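Long-range contacts in Low molecular weight protein-tyrosine-phosphatase PtpA (Staphylococcus aureus, PDB 3ROF), which hydrolyses phosphotyrosine in proteins to tyrosine and phosphate and probably acts as a secreted effector that counteracts host defences during infection: residues A[10-15]-A[44-49]; A[17-22]-A[89-94]. One frame throughout, in Å; residues are numbered along the deposited sequence. Where two conformers were deposited one is given.

Interaction 1. Residues A[10-15]-A[44-49]. With PO4 (phosphate ion), chain C; PO4 (phosphate ion), chain D.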
ATOM      1  N   ALA A  10      -1.745  -4.162  -3.943  1.00  5.64           N
ATOM      2  CA  ALA A  10      -2.201  -2.776  -3.739  1.00  5.15           C
ATOM      3  C   ALA A  10      -2.141  -2.427  -2.294  1.00  4.51           C
ATOM      4  O   ALA A  10      -2.702  -3.133  -1.466  1.00  6.48           O
ATOM      5  CB  ALA A  10      -3.628  -2.582  -4.222  1.00  6.52           C
ATOM      6  N   PHE A  11      -1.509  -1.305  -1.987  1.00  4.33           N
ATOM      7  CA  PHE A  11      -1.626  -0.688  -0.667  1.00  3.71           C
ATOM      8  C   PHE A  11      -2.853   0.202  -0.681  1.00  3.93           C
ATOM      9  O   PHE A  11      -3.088   0.939  -1.646  1.00  4.77           O
ATOM     10  CB  PHE A  11      -0.356   0.109  -0.354  1.00  4.37           C
ATOM     11  CG  PHE A  11       0.858  -0.747  -0.243  1.00  4.17           C
ATOM     12  CD1 PHE A  11       1.084  -1.491   0.916  1.00  4.57           C
ATOM     13  CD2 PHE A  11       1.754  -0.852  -1.295  1.00  5.00           C
ATOM     14  CE1 PHE A  11       2.210  -2.297   1.015  1.00  5.84           C
ATOM     15  CE2 PHE A  11       2.882  -1.628  -1.178  1.00  5.52           C
ATOM     16  CZ  PHE A  11       3.113  -2.364  -0.045  1.00  5.90           C
ATOM     17  N   VAL A  12      -3.591   0.211   0.432  1.00  4.36           N
ATOM     18  CA  VAL A  12      -4.858   0.962   0.486  1.00  4.14           C
ATOM     19  C   VAL A  12      -4.954   1.718   1.787  1.00  4.52           C
ATOM     20  O   VAL A  12      -4.753   1.168   2.884  1.00  5.11           O
ATOM     21  CB  VAL A  12      -6.091   0.046   0.354  1.00  4.84           C
ATOM     22  CG1 VAL A  12      -7.360   0.858   0.361  1.00  6.53           C
ATOM     23  CG2 VAL A  12      -6.010  -0.781  -0.928  1.00  6.37           C
ATOM     24  N   CYS A  13      -5.227   3.015   1.675  1.00  3.93           N
ATOM     25  CA  CYS A  13      -5.437   3.891   2.813  1.00  4.77           C
ATOM     26  C   CYS A  13      -6.734   4.659   2.575  1.00  4.51           C
ATOM     27  O   CYS A  13      -7.578   4.188   1.834  1.00  4.87           O
ATOM     28  CB  CYS A  13      -4.200   4.798   3.078  1.00  5.43           C
ATOM     29  SG  CYS A  13      -3.763   5.892   1.704  1.00  5.15           S
ATOM     30  N   LEU A  14      -6.919   5.804   3.244  1.00  4.42           N
ATOM     31  CA  LEU A  14      -8.158   6.571   3.064  1.00  4.52           C
ATOM     32  C   LEU A  14      -8.045   7.504   1.871  1.00  4.46           C
ATOM     33  O   LEU A  14      -8.855   7.472   0.935  1.00  5.20           O
ATOM     34  CB  LEU A  14      -8.473   7.350   4.340  1.00  5.60           C
ATOM     35  CG  LEU A  14      -9.713   8.248   4.223  1.00  7.31           C
ATOM     36  CD1 LEU A  14     -10.963   7.457   3.933  1.00  9.42           C
ATOM     37  CD2 LEU A  14      -9.887   9.087   5.464  1.00 12.45           C
ATOM     38  N   GLY A  15      -7.027   8.364   1.902  1.00  5.04           N
ATOM     39  CA  GLY A  15      -6.899   9.402   0.903  1.00  5.60           C
ATOM     40  C   GLY A  15      -6.083   9.060  -0.334  1.00  4.97           C
ATOM     41  O   GLY A  15      -6.141   9.770  -1.343  1.00  5.51           O
ATOM     42  N   ARG A  44      -4.489   2.605  -3.683  1.00  4.37           N
ATOM     43  CA  ARG A  44      -5.819   3.158  -3.762  1.00  4.53           C
ATOM     44  C   ARG A  44      -6.143   3.813  -2.432  1.00  4.17           C
ATOM     45  O   ARG A  44      -5.580   3.456  -1.390  1.00  4.81           O
ATOM     46  CB  ARG A  44      -6.855   2.058  -4.020  1.00  5.59           C
ATOM     47  CG  ARG A  44      -6.765   1.296  -5.319  1.00  6.45           C
ATOM     48  CD  ARG A  44      -7.057   2.186  -6.500  1.00  6.29           C
ATOM     49  NE  ARG A  44      -7.207   1.444  -7.762  1.00  8.22           N
ATOM     50  CZ  ARG A  44      -6.209   1.170  -8.577  1.00  8.77           C
ATOM     51  NH1 ARG A  44      -4.957   1.495  -8.260  1.00  8.73           N
ATOM     52  NH2 ARG A  44      -6.452   0.502  -9.706  1.00 12.63           N
ATOM     53  N   GLY A  45      -7.159   4.682  -2.487  1.00  4.39           N
ATOM     54  CA  GLY A  45      -7.723   5.294  -1.308  1.00  5.64           C
ATOM     55  C   GLY A  45      -9.227   5.040  -1.291  1.00  5.00           C
ATOM     56  O   GLY A  45      -9.887   5.262  -2.289  1.00  5.82           O
ATOM     57  N   THR A  46      -9.744   4.536  -0.178  1.00  4.81           N
ATOM     58  CA  THR A  46     -11.176   4.276  -0.125  1.00  6.30           C
ATOM     59  C   THR A  46     -12.004   5.548  -0.253  1.00  6.12           C
ATOM     60  O   THR A  46     -13.148   5.492  -0.685  1.00  7.56           O
ATOM     61  CB  THR A  46     -11.565   3.560   1.145  1.00  6.66           C
ATOM     62  OG1 THR A  46     -11.337   4.399   2.269  1.00  6.47           O
ATOM     63  CG2 THR A  46     -10.806   2.257   1.327  1.00  8.75           C
ATOM     64  N   GLY A  47     -11.429   6.664   0.190  1.00  5.76           N
ATOM     65  CA  GLY A  47     -12.136   7.929   0.249  1.00  6.34           C
ATOM     66  C   GLY A  47     -11.516   9.049  -0.528  1.00  6.63           C
ATOM     67  O   GLY A  47     -11.842  10.202  -0.262  1.00 11.65           O
ATOM     68  N   SER A  48     -10.702   8.787  -1.516  1.00  6.76           N
ATOM     69  CA  SER A  48     -10.092   9.845  -2.301  0.51  6.32           C
ATOM     70  C   SER A  48     -11.159  10.639  -3.026  1.00  9.00           C
ATOM     71  O   SER A  48     -11.928  10.077  -3.786  1.00 11.78           O
ATOM     72  CB  SER A  48      -9.168   9.250  -3.351  0.51  7.29           C
ATOM     73  OG  SER A  48      -8.188   8.439  -2.771  0.51  6.47           O
ATOM     74  N   TRP A  49     -11.198  11.945  -2.815  1.00  9.51           N
ATOM     75  CA  TRP A  49     -12.150  12.792  -3.518  1.00  8.00           C
ATOM     76  C   TRP A  49     -11.505  13.434  -4.735  1.00  7.58           C
ATOM     77  O   TRP A  49     -11.942  13.216  -5.859  1.00  9.00           O
ATOM     78  CB  TRP A  49     -12.821  13.818  -2.579  1.00  9.24           C
ATOM     79  CG  TRP A  49     -13.883  14.542  -3.338  1.00  8.72           C
ATOM     80  CD1 TRP A  49     -13.840  15.840  -3.759  1.00  9.06           C
ATOM     81  CD2 TRP A  49     -15.120  13.998  -3.831  1.00  7.62           C
ATOM     82  NE1 TRP A  49     -14.962  16.118  -4.496  1.00  9.62           N
ATOM     83  CE2 TRP A  49     -15.766  15.014  -4.557  1.00  7.06           C
ATOM     84  CE3 TRP A  49     -15.730  12.750  -3.746  1.00  8.64           C
ATOM     85  CZ2 TRP A  49     -17.004  14.833  -5.183  1.00 10.25           C
ATOM     86  CZ3 TRP A  49     -16.956  12.573  -4.366  1.00 11.42           C
ATOM     87  CH2 TRP A  49     -17.577  13.610  -5.075  1.00 10.45           C
TER
HETATM   88  P   PO4 C 201      -3.863   8.810   3.795  1.00  5.14           P
HETATM   89  O1  PO4 C 201      -2.682   8.025   4.300  1.00  5.18           O
HETATM   90  O2  PO4 C 201      -5.179   8.124   4.083  1.00  5.53           O
HETATM   91  O3  PO4 C 201      -3.846  10.196   4.517  1.00  5.26           O
HETATM   92  O4  PO4 C 201      -3.717   9.158   2.332  1.00  6.16           O
HETATM   93  P   PO4 D 202      -3.307   1.174 -11.801  1.00 14.31           P
HETATM   94  O1  PO4 D 202      -2.330   0.572 -12.781  1.00 23.60           O
HETATM   95  O2  PO4 D 202      -4.686   0.700 -12.140  1.00 26.09           O
HETATM   96  O3  PO4 D 202      -3.107   0.714 -10.368  1.00 10.89           O
HETATM   97  O4  PO4 D 202      -3.333   2.682 -11.860  1.00 17.23           O

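Interaction 2. Residues A[17-22]-A[89-94]. With PO4 (phosphate ion), chain C.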
ATOM      1  N   ILE A  17      -3.044   9.647  -0.493  1.00  3.98           N
ATOM      2  CA  ILE A  17      -2.077  10.722  -0.583  1.00  4.61           C
ATOM      3  C   ILE A  17      -0.919  10.573   0.386  1.00  4.15           C
ATOM      4  O   ILE A  17       0.159  11.087   0.079  1.00  4.55           O
ATOM      5  CB  ILE A  17      -2.745  12.131  -0.495  1.00  5.17           C
ATOM      6  CG1 ILE A  17      -3.639  12.264   0.751  1.00  8.26           C
ATOM      7  CG2 ILE A  17      -3.497  12.438  -1.756  1.00  6.09           C
ATOM      8  CD1 ILE A  17      -3.986  13.692   1.077  1.00 12.24           C
ATOM      9  N   CYS A  18      -1.106   9.902   1.523  1.00  3.81           N
ATOM     10  CA  CYS A  18      -0.014   9.846   2.507  1.00  4.04           C
ATOM     11  C   CYS A  18       0.535   8.432   2.598  1.00  4.22           C
ATOM     12  O   CYS A  18       1.672   8.161   2.143  1.00  4.79           O
ATOM     13  CB  CYS A  18      -0.456  10.325   3.885  1.00  5.11           C
ATOM     14  SG  CYS A  18      -1.020  12.055   3.915  1.00  5.28           S
ATOM     15  N   ARG A  19      -0.199   7.523   3.203  1.00  3.90           N
ATOM     16  CA  ARG A  19       0.352   6.205   3.567  1.00  4.34           C
ATOM     17  C   ARG A  19       0.550   5.259   2.407  1.00  4.17           C
ATOM     18  O   ARG A  19       1.642   4.733   2.196  1.00  3.99           O
ATOM     19  CB  ARG A  19      -0.519   5.537   4.634  1.00  4.16           C
ATOM     20  CG  ARG A  19      -0.463   6.240   5.974  1.00  5.05           C
ATOM     21  CD  ARG A  19      -1.576   5.835   6.945  1.00  4.63           C
ATOM     22  NE  ARG A  19      -2.843   6.319   6.463  1.00  4.44           N
ATOM     23  CZ  ARG A  19      -4.017   5.998   6.966  1.00  5.38           C
ATOM     24  NH1 ARG A  19      -4.070   5.218   8.040  1.00  6.25           N
ATOM     25  NH2 ARG A  19      -5.138   6.458   6.414  1.00  6.29           N
ATOM     26  N   SER A  20      -0.509   4.991   1.642  1.00  3.71           N
ATOM     27  CA  SER A  20      -0.359   4.002   0.591  1.00  3.77           C
ATOM     28  C   SER A  20       0.569   4.457  -0.537  1.00  4.22           C
ATOM     29  O   SER A  20       1.260   3.608  -1.078  1.00  3.83           O
ATOM     30  CB  SER A  20      -1.702   3.478   0.080  1.00  4.30           C
ATOM     31  OG  SER A  20      -2.510   4.468  -0.545  1.00  4.59           O
ATOM     32  N   PRO A  21       0.648   5.756  -0.908  1.00  4.01           N
ATOM     33  CA  PRO A  21       1.656   6.103  -1.899  1.00  3.80           C
ATOM     34  C   PRO A  21       3.065   5.872  -1.356  1.00  4.01           C
ATOM     35  O   PRO A  21       3.969   5.460  -2.088  1.00  4.39           O
ATOM     36  CB  PRO A  21       1.395   7.603  -2.187  1.00  5.06           C
ATOM     37  CG  PRO A  21      -0.054   7.775  -1.858  1.00  5.12           C
ATOM     38  CD  PRO A  21      -0.260   6.897  -0.627  1.00  3.87           C
ATOM     39  N   MET A  22       3.279   6.199  -0.078  1.00  3.86           N
ATOM     40  CA  MET A  22       4.593   5.986   0.474  1.00  4.39           C
ATOM     41  C   MET A  22       4.989   4.503   0.390  1.00  3.82           C
ATOM     42  O   MET A  22       6.101   4.147  -0.024  1.00  4.49           O
ATOM     43  CB  MET A  22       4.671   6.467   1.935  1.00  4.43           C
ATOM     44  CG  MET A  22       6.085   6.559   2.381  1.00  4.79           C
ATOM     45  SD  MET A  22       6.334   6.781   4.160  1.00  5.62           S
ATOM     46  CE  MET A  22       5.506   8.337   4.461  1.00  7.18           C
ATOM     47  N   ALA A  89      -3.893  -3.073   3.636  1.00  5.28           N
ATOM     48  CA  ALA A  89      -4.550  -1.921   4.230  1.00  5.44           C
ATOM     49  C   ALA A  89      -3.677  -1.326   5.324  1.00  5.40           C
ATOM     50  O   ALA A  89      -2.905  -2.032   5.958  1.00  6.00           O
ATOM     51  CB  ALA A  89      -5.867  -2.370   4.838  1.00  6.45           C
ATOM     52  N   MET A  90      -3.878  -0.029   5.610  1.00  5.34           N
ATOM     53  CA  MET A  90      -3.116   0.606   6.671  1.00  5.38           C
ATOM     54  C   MET A  90      -3.726   0.481   8.059  1.00  5.89           C
ATOM     55  O   MET A  90      -2.977   0.261   9.026  1.00  6.68           O
ATOM     56  CB  MET A  90      -2.865   2.068   6.311  1.00  5.20           C
ATOM     57  CG  MET A  90      -2.076   2.211   5.017  1.00  6.41           C
ATOM     58  SD  MET A  90      -0.385   1.607   5.232  1.00  6.48           S
ATOM     59  CE  MET A  90       0.045   1.299   3.549  1.00 13.07           C
ATOM     60  N   ASP A  91      -5.034   0.648   8.181  1.00  6.10           N
ATOM     61  CA  ASP A  91      -5.679   0.630   9.470  1.00  7.24           C
ATOM     62  C   ASP A  91      -7.032  -0.095   9.374  1.00  7.13           C
ATOM     63  O   ASP A  91      -7.451  -0.562   8.299  1.00  6.97           O
ATOM     64  CB  ASP A  91      -5.781   2.070  10.054  1.00  6.69           C
ATOM     65  CG  ASP A  91      -6.761   2.980   9.321  1.00  6.71           C
ATOM     66  OD1 ASP A  91      -7.730   2.461   8.770  1.00  7.14           O
ATOM     67  OD2 ASP A  91      -6.522   4.222   9.326  1.00  7.13           O
ATOM     68  N   GLN A  92      -7.666  -0.278  10.530  1.00  7.57           N
ATOM     69  CA  GLN A  92      -8.889  -1.054  10.579  1.00  9.63           C
ATOM     70  C   GLN A  92      -9.990  -0.415   9.764  1.00  7.64           C
ATOM     71  O   GLN A  92     -10.796  -1.129   9.141  1.00  8.64           O
ATOM     72  CB  GLN A  92      -9.364  -1.206  12.014  1.00 12.53           C
ATOM     73  CG  GLN A  92     -10.557  -2.125  12.150  1.00 14.87           C
ATOM     74  CD  GLN A  92     -10.249  -3.557  11.682  1.00 20.02           C
ATOM     75  OE1 GLN A  92      -9.188  -4.101  11.991  1.00 28.91           O
ATOM     76  NE2 GLN A  92     -11.176  -4.164  10.945  1.00 22.41           N
ATOM     77  N   SER A  93     -10.097   0.918   9.779  1.00  8.11           N
ATOM     78  CA  SER A  93     -11.147   1.554   8.979  1.00  7.35           C
ATOM     79  C   SER A  93     -10.956   1.244   7.508  1.00  6.15           C
ATOM     80  O   SER A  93     -11.925   1.083   6.778  1.00  6.74           O
ATOM     81  CB  SER A  93     -11.202   3.061   9.235  1.00  9.97           C
ATOM     82  OG  SER A  93     -10.096   3.780   8.672  1.00  9.55           O
ATOM     83  N   ASN A  94      -9.704   1.172   7.070  1.00  6.55           N
ATOM     84  CA  ASN A  94      -9.453   0.820   5.694  1.00  5.99           C
ATOM     85  C   ASN A  94      -9.947  -0.610   5.362  1.00  6.39           C
ATOM     86  O   ASN A  94     -10.608  -0.823   4.325  1.00  6.61           O
ATOM     87  CB  ASN A  94      -7.956   0.895   5.375  1.00  5.75           C
ATOM     88  CG  ASN A  94      -7.280   2.219   5.672  1.00  5.44           C
ATOM     89  OD1 ASN A  94      -6.071   2.193   5.947  1.00  6.00           O
ATOM     90  ND2 ASN A  94      -7.964   3.344   5.533  1.00  5.49           N
TER
HETATM   91  P   PO4 C 201      -3.863   8.810   3.795  1.00  5.14           P
HETATM   92  O1  PO4 C 201      -2.682   8.025   4.300  1.00  5.18           O
HETATM   93  O2  PO4 C 201      -5.179   8.124   4.083  1.00  5.53           O
HETATM   94  O3  PO4 C 201      -3.846  10.196   4.517  1.00  5.26           O
HETATM   95  O4  PO4 C 201      -3.717   9.158   2.332  1.00  6.16           O
HETATM   96  O   HOH W   1      -7.774   5.880   7.586  1.00  8.18           O

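Interaction 1. Residues A[10-15]-A[44-49]
Val12 pairs with Arg44 and Cys13 with Gly45 in parallel register, where strand 7-13 runs beside the edge strand 39-45 in a beta-alpha-beta crossover through helix 19-33. Arg44 brackets Val12, giving its N to Phe11 O and accepting Cys13 N on its O at 3.1 Å. Thr46 N to Cys13 O at 3.0 Å completes the ladder at Gly45; past the strands Gly47 N meets Leu14 O at 2.8 Å in the carbonyl plane, on a lone pair. Glycine suits position 47, because a CB there would run into Leu14 CD1. The side chains of Val12 and Thr46 meet at about a right angle, CG1 of the first 3.8 Å from CG2 of the second, with Ile98 of helix 92-101 touching both residues. Cys13, the nucleophile by similarity, opens the phosphate-binding P-loop; chi1 of 60° sets SG between its backbone N and carbonyl carbon, 3.3 Å from O4 of the bound phosphate. Gly15 N points almost straight at O2 of the same ion. The Arg44 side chain starts on Val12's face, but its guanidinium edge reaches a second phosphate while NE salt-bridges Asp82. At the far end, Ser48 OG gives a weak hydrogen bond to Gly15 O, 2.8 Å away.

Interaction 2. Residues A[17-22]-A[89-94]
The side chains of Arg19 and Met90 lie alongside each other, running in opposite senses, where the phosphate-binding P-loop, leading into helix 19-33, faces the start of helix 92-101. Met90 CG rests 3.7 Å from Arg19 CB, and Met90 CB lies over one face of the guanidinium; the flexible, unbranched thioether follows the arginine chain and then bends at chi2 (-68°), carrying CE to Ser20 CA. Arginine suits its place because its flat end can serve several partners at once. Bent at chi3 (-69°), the chain curls round the phosphate, so that NE points to O1 at 2.8 Å and NH2 to O2 in nearly straight bonds. On another part of the edge, NH1 forms a salt bridge with Asp91 OD2 at 2.9 Å. OD2 lies in the guanidinium plane, but the two groups are turned 56° apart, and NH1 comes to OD2 from above the carboxylate plane. Val123 O also accepts from NH1. These bonds fix the rotation of Arg19, an active-site residue by similarity, with Asp91 as its second-shell support. Asp91 is itself held as the N-cap of helix 92-101: in a capping box OD1 accepts from Asn94 N, and Asn94 OD1 accepts from Asp91 N. A water closes the edge, taking a bond from Arg19 NH2 and donating to Asp91 OD2 at 2.7 Å.

In the fold
Both contacts are buried and meet at one phosphate, probably from the crystallisation liquor, which lies in the P-loop where the phosphate of a substrate would be expected. Interaction 1 joins neighbouring strands of the central parallel sheet, and its chemistry is chiefly backbone hydrogen bonding with a little apolar packing. Interaction 2 joins the starts of two helices beyond the strand ends and relies on side chains: a salt bridge, Met90 packing on Arg19 and a bridging water, with a capping box inside 89-94 holding Asp91. Residues 13-15 and 17-19 belong to the same phosphate-binding loop. The contacts also touch directly, through a probable hydrogen bond from Met90 N to Val12 O and through Ser20 packing beside Cys13.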